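Long-range contacts in phenol hydroxylase component phN (Pseudomonas stutzeri, PDB 3U52), which probably serves as the diiron-containing hydroxylase subunit of a multicomponent monooxygenase that converts phenol to catechol: residues A[203-208]-A[271-276]; A[290-295]-A[327-332]. All coordinates share one frame; numbering follows the deposited sequence.

Contact 1: residues A[203-208]-A[271-276]; sequences TNLLFV and RLLSLV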
ATOM      1  N   THR A 203       6.457  27.928  -2.121  1.00 25.86           N
ATOM      2  CA  THR A 203       6.047  26.523  -1.899  1.00 27.99           C
ATOM      3  C   THR A 203       7.011  25.630  -1.094  1.00 27.35           C
ATOM      4  O   THR A 203       6.621  24.951  -0.142  1.00 28.41           O
ATOM      5  CB  THR A 203       5.650  25.812  -3.236  1.00 27.55           C
ATOM      6  OG1 THR A 203       5.076  24.558  -2.899  1.00 30.78           O
ATOM      7  CG2 THR A 203       6.855  25.594  -4.181  1.00 28.43           C
ATOM      8  N   ASN A 204       8.270  25.652  -1.467  1.00 27.79           N
ATOM      9  CA  ASN A 204       9.295  24.850  -0.793  1.00 27.63           C
ATOM     10  C   ASN A 204       9.509  25.207   0.678  1.00 26.90           C
ATOM     11  O   ASN A 204       9.943  24.356   1.472  1.00 25.94           O
ATOM     12  CB  ASN A 204      10.619  24.969  -1.560  1.00 27.94           C
ATOM     13  CG  ASN A 204      10.654  24.086  -2.829  1.00 31.94           C
ATOM     14  OD1 ASN A 204      10.095  22.981  -2.854  1.00 34.14           O
ATOM     15  ND2 ASN A 204      11.310  24.575  -3.864  1.00 31.19           N
ATOM     16  N   LEU A 205       9.269  26.464   1.029  1.00 26.00           N
ATOM     17  CA  LEU A 205       9.372  26.884   2.439  1.00 28.53           C
ATOM     18  C   LEU A 205       8.308  26.292   3.348  1.00 30.67           C
ATOM     19  O   LEU A 205       8.505  26.219   4.564  1.00 31.75           O
ATOM     20  CB  LEU A 205       9.410  28.408   2.570  1.00 28.02           C
ATOM     21  CG  LEU A 205      10.649  28.978   1.877  1.00 27.36           C
ATOM     22  CD1 LEU A 205      10.510  30.406   1.374  1.00 31.10           C
ATOM     23  CD2 LEU A 205      11.807  28.851   2.811  1.00 26.93           C
ATOM     24  N   LEU A 206       7.172  25.908   2.762  1.00 32.58           N
ATOM     25  CA  LEU A 206       6.094  25.249   3.484  1.00 35.09           C
ATOM     26  C   LEU A 206       6.289  23.732   3.424  1.00 35.93           C
ATOM     27  O   LEU A 206       6.337  23.070   4.451  1.00 37.45           O
ATOM     28  CB  LEU A 206       4.736  25.644   2.876  1.00 35.79           C
ATOM     29  CG  LEU A 206       3.436  25.625   3.741  1.00 40.71           C
ATOM     30  CD1 LEU A 206       3.562  24.783   5.018  1.00 41.23           C
ATOM     31  CD2 LEU A 206       2.926  27.052   4.095  1.00 44.71           C
ATOM     32  N   PHE A 207       6.459  23.208   2.217  1.00 35.98           N
ATOM     33  CA  PHE A 207       6.506  21.772   1.938  1.00 36.22           C
ATOM     34  C   PHE A 207       7.738  21.067   2.491  1.00 35.69           C
ATOM     35  O   PHE A 207       7.615  20.048   3.179  1.00 34.84           O
ATOM     36  CB  PHE A 207       6.462  21.566   0.410  1.00 36.67           C
ATOM     37  CG  PHE A 207       6.203  20.137  -0.034  1.00 38.11           C
ATOM     38  CD1 PHE A 207       7.263  19.253  -0.249  1.00 39.77           C
ATOM     39  CD2 PHE A 207       4.896  19.701  -0.280  1.00 39.42           C
ATOM     40  CE1 PHE A 207       7.014  17.938  -0.657  1.00 42.73           C
ATOM     41  CE2 PHE A 207       4.634  18.391  -0.688  1.00 41.10           C
ATOM     42  CZ  PHE A 207       5.688  17.509  -0.880  1.00 40.14           C
ATOM     43  N   VAL A 208       8.925  21.551   2.126  1.00 34.93           N
ATOM     44  CA  VAL A 208      10.164  20.874   2.536  1.00 34.68           C
ATOM     45  C   VAL A 208      10.310  20.711   4.088  1.00 34.42           C
ATOM     46  O   VAL A 208      10.564  19.601   4.568  1.00 34.74           O
ATOM     47  CB  VAL A 208      11.428  21.485   1.883  1.00 34.48           C
ATOM     48  CG1 VAL A 208      12.637  20.627   2.202  1.00 36.34           C
ATOM     49  CG2 VAL A 208      11.270  21.599   0.311  1.00 32.95           C
ATOM     50  N   ARG A 271       4.855  36.680   6.125  1.00 16.91           N
ATOM     51  CA  ARG A 271       4.274  36.700   7.471  1.00 16.40           C
ATOM     52  C   ARG A 271       3.621  35.352   7.768  1.00 17.30           C
ATOM     53  O   ARG A 271       3.754  34.814   8.863  1.00 16.67           O
ATOM     54  CB  ARG A 271       3.308  37.900   7.652  1.00 15.36           C
ATOM     55  CG  ARG A 271       4.112  39.216   7.796  1.00 14.37           C
ATOM     56  CD  ARG A 271       4.935  39.143   9.090  1.00 15.99           C
ATOM     57  NE  ARG A 271       5.396  40.476   9.538  1.00 18.37           N
ATOM     58  CZ  ARG A 271       6.648  40.784   9.851  1.00 17.20           C
ATOM     59  NH1 ARG A 271       7.636  39.895   9.743  1.00 20.70           N
ATOM     60  NH2 ARG A 271       6.925  42.001  10.255  1.00 15.84           N
ATOM     61  N   LEU A 272       2.928  34.787   6.790  1.00 18.28           N
ATOM     62  CA  LEU A 272       2.297  33.492   7.037  1.00 20.09           C
ATOM     63  C   LEU A 272       3.391  32.418   7.395  1.00 20.79           C
ATOM     64  O   LEU A 272       3.234  31.625   8.325  1.00 18.84           O
ATOM     65  CB  LEU A 272       1.513  33.087   5.793  1.00 19.87           C
ATOM     66  CG  LEU A 272       0.879  31.706   5.838  1.00 22.44           C
ATOM     67  CD1 LEU A 272      -0.037  31.542   7.098  1.00 22.81           C
ATOM     68  CD2 LEU A 272       0.130  31.520   4.582  1.00 21.27           C
ATOM     69  N   LEU A 273       4.496  32.433   6.666  1.00 21.96           N
ATOM     70  CA  LEU A 273       5.587  31.440   6.840  1.00 24.19           C
ATOM     71  C   LEU A 273       6.392  31.555   8.139  1.00 27.12           C
ATOM     72  O   LEU A 273       7.132  30.619   8.529  1.00 28.00           O
ATOM     73  CB  LEU A 273       6.589  31.573   5.694  1.00 24.19           C
ATOM     74  CG  LEU A 273       6.104  31.072   4.356  1.00 23.08           C
ATOM     75  CD1 LEU A 273       7.130  31.544   3.288  1.00 23.87           C
ATOM     76  CD2 LEU A 273       5.975  29.534   4.420  1.00 23.37           C
ATOM     77  N   SER A 274       6.287  32.698   8.799  1.00 28.52           N
ATOM     78  CA  SER A 274       6.860  32.828  10.129  1.00 29.45           C
ATOM     79  C   SER A 274       6.404  31.677  11.071  1.00 29.16           C
ATOM     80  O   SER A 274       7.188  31.216  11.879  1.00 29.44           O
ATOM     81  CB  SER A 274       6.632  34.230  10.709  1.00 30.22           C
ATOM     82  OG  SER A 274       5.335  34.435  11.259  1.00 30.98           O
ATOM     83  N   LEU A 275       5.180  31.169  10.915  1.00 28.80           N
ATOM     84  CA  LEU A 275       4.729  29.983  11.627  1.00 27.04           C
ATOM     85  C   LEU A 275       5.550  28.710  11.362  1.00 26.61           C
ATOM     86  O   LEU A 275       5.731  27.891  12.281  1.00 26.45           O
ATOM     87  CB  LEU A 275       3.271  29.690  11.267  1.00 28.50           C
ATOM     88  CG  LEU A 275       2.221  30.636  11.825  1.00 31.40           C
ATOM     89  CD1 LEU A 275       0.822  30.195  11.297  1.00 37.28           C
ATOM     90  CD2 LEU A 275       2.293  30.672  13.360  1.00 34.35           C
ATOM     91  N   VAL A 276       6.001  28.524  10.113  1.00 25.33           N
ATOM     92  CA  VAL A 276       6.871  27.406   9.718  1.00 25.25           C
ATOM     93  C   VAL A 276       8.312  27.568  10.243  1.00 24.01           C
ATOM     94  O   VAL A 276       8.925  26.574  10.622  1.00 23.18           O
ATOM     95  CB  VAL A 276       6.915  27.175   8.178  1.00 25.25           C
ATOM     96  CG1 VAL A 276       7.594  25.838   7.844  1.00 27.21           C
ATOM     97  CG2 VAL A 276       5.534  27.154   7.597  1.00 27.02           C
TER
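Leu-273 pushes its forked end against two successive residues of the facing helix. Its CD1 rests 3.9 Å from CB of Leu-205, the two side chains meeting at about a right angle, while its other methyl, CD2, lies 3.9 Å from CD2 of Leu-206. With CG of Leu-273 anti to its own carbonyl carbon (chi1 -72°), the fork bends over to Leu-205 and Leu-206 although its CB does not face them. One turn on, Val-276 divides its methyls: CG2 packs 4.0 Å from CD1 of Leu-206, and CG1 covers the carbonyl oxygen of Leu-205 at 3.4 Å. That buried oxygen has no hydrogen-bonding partner in the model, as expected where the residue four places on, Pro-209, has no N-H to offer. The axes of the two short segments come within 9.8 Å, with their directions 25° apart, and no hydrogen bond joins them. Trp-295 covers Leu-205 and Trp-291 covers Leu-273, both from helix 291-310. Leu-273 also lines a xenon site with Phe-198 and Gly-269. Helix 187-216 carries the iron ligand Glu-199, so helix 254-283 here packs against one helix of the diiron four-helix bundle characteristic of bacterial multicomponent monooxygenase hydroxylases.

Contact 2: residues A[290-295]-A[327-332]; sequences SWSEAW and AKHHLS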
ATOM      1  N   SER A 290      18.081  24.863   9.386  1.00 21.43           N
ATOM      2  CA  SER A 290      17.503  25.967  10.134  1.00 20.66           C
ATOM      3  C   SER A 290      16.595  26.757   9.209  1.00 20.57           C
ATOM      4  O   SER A 290      16.707  26.640   7.976  1.00 19.54           O
ATOM      5  CB  SER A 290      18.598  26.875  10.676  1.00 19.73           C
ATOM      6  OG  SER A 290      19.338  27.462   9.603  1.00 20.33           O
ATOM      7  N   TRP A 291      15.727  27.601   9.779  1.00 19.99           N
ATOM      8  CA  TRP A 291      14.926  28.511   8.952  1.00 19.59           C
ATOM      9  C   TRP A 291      15.840  29.395   8.121  1.00 19.74           C
ATOM     10  O   TRP A 291      15.601  29.661   6.938  1.00 19.42           O
ATOM     11  CB  TRP A 291      14.035  29.402   9.821  1.00 20.06           C
ATOM     12  CG  TRP A 291      13.427  30.538   9.019  1.00 18.09           C
ATOM     13  CD1 TRP A 291      13.777  31.832   9.057  1.00 20.23           C
ATOM     14  CD2 TRP A 291      12.357  30.431   8.061  1.00 18.67           C
ATOM     15  NE1 TRP A 291      12.999  32.571   8.173  1.00 20.76           N
ATOM     16  CE2 TRP A 291      12.114  31.724   7.557  1.00 18.82           C
ATOM     17  CE3 TRP A 291      11.592  29.360   7.574  1.00 19.59           C
ATOM     18  CZ2 TRP A 291      11.116  31.984   6.597  1.00 16.47           C
ATOM     19  CZ3 TRP A 291      10.602  29.614   6.634  1.00 20.05           C
ATOM     20  CH2 TRP A 291      10.370  30.911   6.161  1.00 19.75           C
ATOM     21  N   SER A 292      16.922  29.858   8.725  1.00 19.26           N
ATOM     22  CA  SER A 292      17.820  30.753   8.025  1.00 20.95           C
ATOM     23  C   SER A 292      18.407  30.064   6.721  1.00 21.32           C
ATOM     24  O   SER A 292      18.429  30.642   5.611  1.00 21.40           O
ATOM     25  CB  SER A 292      18.918  31.135   9.020  1.00 21.57           C
ATOM     26  OG  SER A 292      19.886  31.886   8.335  1.00 28.36           O
ATOM     27  N   GLU A 293      18.800  28.799   6.840  1.00 20.31           N
ATOM     28  CA  GLU A 293      19.289  28.030   5.691  1.00 20.94           C
ATOM     29  C   GLU A 293      18.196  27.774   4.650  1.00 20.35           C
ATOM     30  O   GLU A 293      18.484  27.808   3.458  1.00 21.40           O
ATOM     31  CB  GLU A 293      19.853  26.664   6.143  1.00 21.08           C
ATOM     32  CG  GLU A 293      21.259  26.723   6.785  1.00 25.89           C
ATOM     33  CD  GLU A 293      21.633  25.466   7.575  1.00 29.79           C
ATOM     34  OE1 GLU A 293      20.738  24.676   7.971  1.00 28.22           O
ATOM     35  OE2 GLU A 293      22.856  25.261   7.801  1.00 32.98           O
ATOM     36  N   ALA A 294      16.984  27.409   5.088  1.00 18.90           N
ATOM     37  CA  ALA A 294      15.846  27.241   4.180  1.00 18.34           C
ATOM     38  C   ALA A 294      15.499  28.531   3.421  1.00 18.37           C
ATOM     39  O   ALA A 294      15.293  28.510   2.201  1.00 18.61           O
ATOM     40  CB  ALA A 294      14.612  26.720   4.969  1.00 18.59           C
ATOM     41  N   TRP A 295      15.432  29.659   4.123  1.00 19.11           N
ATOM     42  CA  TRP A 295      15.181  30.947   3.465  1.00 20.20           C
ATOM     43  C   TRP A 295      16.238  31.283   2.403  1.00 21.26           C
ATOM     44  O   TRP A 295      15.922  31.738   1.281  1.00 20.19           O
ATOM     45  CB  TRP A 295      15.123  32.119   4.472  1.00 18.40           C
ATOM     46  CG  TRP A 295      14.660  33.371   3.821  1.00 18.54           C
ATOM     47  CD1 TRP A 295      15.450  34.457   3.438  1.00 19.12           C
ATOM     48  CD2 TRP A 295      13.309  33.720   3.452  1.00 21.45           C
ATOM     49  NE1 TRP A 295      14.649  35.437   2.849  1.00 18.32           N
ATOM     50  CE2 TRP A 295      13.352  35.011   2.838  1.00 19.50           C
ATOM     51  CE3 TRP A 295      12.057  33.063   3.559  1.00 21.00           C
ATOM     52  CZ2 TRP A 295      12.187  35.658   2.357  1.00 20.11           C
ATOM     53  CZ3 TRP A 295      10.898  33.711   3.041  1.00 21.38           C
ATOM     54  CH2 TRP A 295      10.985  34.989   2.458  1.00 17.39           C
ATOM     55  N   ALA A 327      15.453  39.273   8.565  1.00 19.67           N
ATOM     56  CA  ALA A 327      14.665  38.698   9.676  1.00 19.34           C
ATOM     57  C   ALA A 327      14.918  37.203   9.873  1.00 18.60           C
ATOM     58  O   ALA A 327      14.560  36.643  10.905  1.00 18.41           O
ATOM     59  CB  ALA A 327      13.135  38.944   9.493  1.00 18.88           C
ATOM     60  N   LYS A 328      15.515  36.553   8.889  1.00 18.21           N
ATOM     61  CA  LYS A 328      15.739  35.117   8.975  1.00 18.10           C
ATOM     62  C   LYS A 328      16.596  34.755  10.194  1.00 18.17           C
ATOM     63  O   LYS A 328      16.494  33.621  10.710  1.00 18.09           O
ATOM     64  CB  LYS A 328      16.337  34.548   7.655  1.00 17.15           C
ATOM     65  CG  LYS A 328      17.855  34.821   7.469  1.00 18.92           C
ATOM     66  CD  LYS A 328      18.308  34.304   6.125  1.00 21.18           C
ATOM     67  CE  LYS A 328      19.777  34.689   5.847  1.00 23.65           C
ATOM     68  NZ  LYS A 328      19.847  35.916   5.047  1.00 26.12           N
ATOM     69  N   HIS A 329      17.409  35.714  10.678  1.00 18.06           N
ATOM     70  CA  HIS A 329      18.255  35.471  11.860  1.00 20.15           C
ATOM     71  C   HIS A 329      17.474  35.562  13.204  1.00 21.12           C
ATOM     72  O   HIS A 329      18.032  35.282  14.265  1.00 19.28           O
ATOM     73  CB  HIS A 329      19.453  36.417  11.877  1.00 19.87           C
ATOM     74  CG  HIS A 329      20.275  36.342  10.633  1.00 23.32           C
ATOM     75  ND1 HIS A 329      20.984  35.212  10.279  1.00 28.78           N
ATOM     76  CD2 HIS A 329      20.479  37.240   9.642  1.00 25.36           C
ATOM     77  CE1 HIS A 329      21.593  35.419   9.120  1.00 28.28           C
ATOM     78  NE2 HIS A 329      21.307  36.647   8.718  1.00 27.56           N
ATOM     79  N   HIS A 330      16.204  35.983  13.131  1.00 20.70           N
ATOM     80  CA  HIS A 330      15.430  36.395  14.339  1.00 20.33           C
ATOM     81  C   HIS A 330      14.075  35.718  14.438  1.00 20.10           C
ATOM     82  O   HIS A 330      13.603  35.387  15.529  1.00 18.75           O
ATOM     83  CB  HIS A 330      15.200  37.910  14.283  1.00 19.46           C
ATOM     84  CG  HIS A 330      16.448  38.720  14.516  1.00 19.25           C
ATOM     85  ND1 HIS A 330      17.040  38.836  15.757  1.00 20.61           N
ATOM     86  CD2 HIS A 330      17.221  39.430  13.665  1.00 21.86           C
ATOM     87  CE1 HIS A 330      18.115  39.597  15.661  1.00 23.67           C
ATOM     88  NE2 HIS A 330      18.242  39.976  14.405  1.00 22.52           N
ATOM     89  N   LEU A 331      13.465  35.489  13.274  1.00 21.37           N
ATOM     90  CA  LEU A 331      12.038  35.093  13.154  1.00 22.69           C
ATOM     91  C   LEU A 331      11.582  33.928  14.045  1.00 21.40           C
ATOM     92  O   LEU A 331      10.619  34.059  14.831  1.00 21.94           O
ATOM     93  CB  LEU A 331      11.750  34.716  11.724  1.00 22.86           C
ATOM     94  CG  LEU A 331      10.410  35.113  11.194  1.00 28.62           C
ATOM     95  CD1 LEU A 331      10.219  36.678  11.286  1.00 27.50           C
ATOM     96  CD2 LEU A 331      10.423  34.692   9.720  1.00 30.09           C
ATOM     97  N   SER A 332      12.261  32.803  13.940  1.00 20.15           N
ATOM     98  CA  SER A 332      11.822  31.609  14.682  1.00 20.07           C
ATOM     99  C   SER A 332      11.908  31.794  16.191  1.00 18.75           C
ATOM    100  O   SER A 332      11.049  31.331  16.938  1.00 18.76           O
ATOM    101  CB  SER A 332      12.604  30.383  14.212  1.00 20.55           C
ATOM    102  OG  SER A 332      13.935  30.416  14.684  1.00 21.83           O
TER
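The indole of Trp-291 meets the backbone oxygen of Lys-328 at its edge, in the ring plane, with CD1 3.6 Å from that O. Over one face, toward the rim, lies CB of Trp-295 from the next helical turn. Leu-331 approaches the indole obliquely, bringing CD2 to 3.7 Å from NE1 of Trp-291. The imidazole of His-329 has CG of Lys-328 above the centre of one face. Replacing Trp-291 by an alanine would probably open a gap beside Leu-331 CD2 and leave the Lys-328 backbone without the ring edge it rests against. The first turn of helix 291-310 abuts the short link between helices 321-327 and 331-342, and a capping box holds the helix N-terminus: Glu-293 N donates to Ser-290 OG at 3.1 Å, and Ser-290 N to Glu-293 OE1 at 3.0 Å. Lys-328 runs its aliphatic chain past Ser-292, whose OG lies 3.6 Å from CD, and CD also reaches CD1 of Trp-295 at 3.9 Å. CG of Lys-328 sits between its backbone N and carbonyl carbon (chi1 78°), which sends the chain across the first turn of the helix, and a bend at chi4 (-96°) precedes NZ, paired with Glu-300 in a salt bridge and bonded to Asn-325 O. The side chain of Asn-325 takes the indole N-H of Trp-295, while Asp-281 accepts from Trp-291 N and hydrogen-bonds Ser-332 OG.

Overall arrangement
Contact 1 and contact 2 follow one another along the chain, and their centres lie 11 Å apart. They pack directly against each other: Leu-205 CD1 lies 3.7 Å from Trp-295 CZ3, Leu-273 CB is 3.9 Å from Trp-291 CH2, and Ser-274 CB is 3.9 Å from Leu-331 CG. Segment 290-295 therefore touches both helices of contact 1, whereas segment 327-332 reaches helix 254-283. The centre of contact 1, which includes part of the iron-binding helix 187-216, lies about 6 Å from the centre of the chain, and that of contact 2 lies further out, about 16 Å. The Leu-273 side chain is about 4 Å from a bound xenon; the side chain of Trp-295 is about 8 Å from a bound xenon.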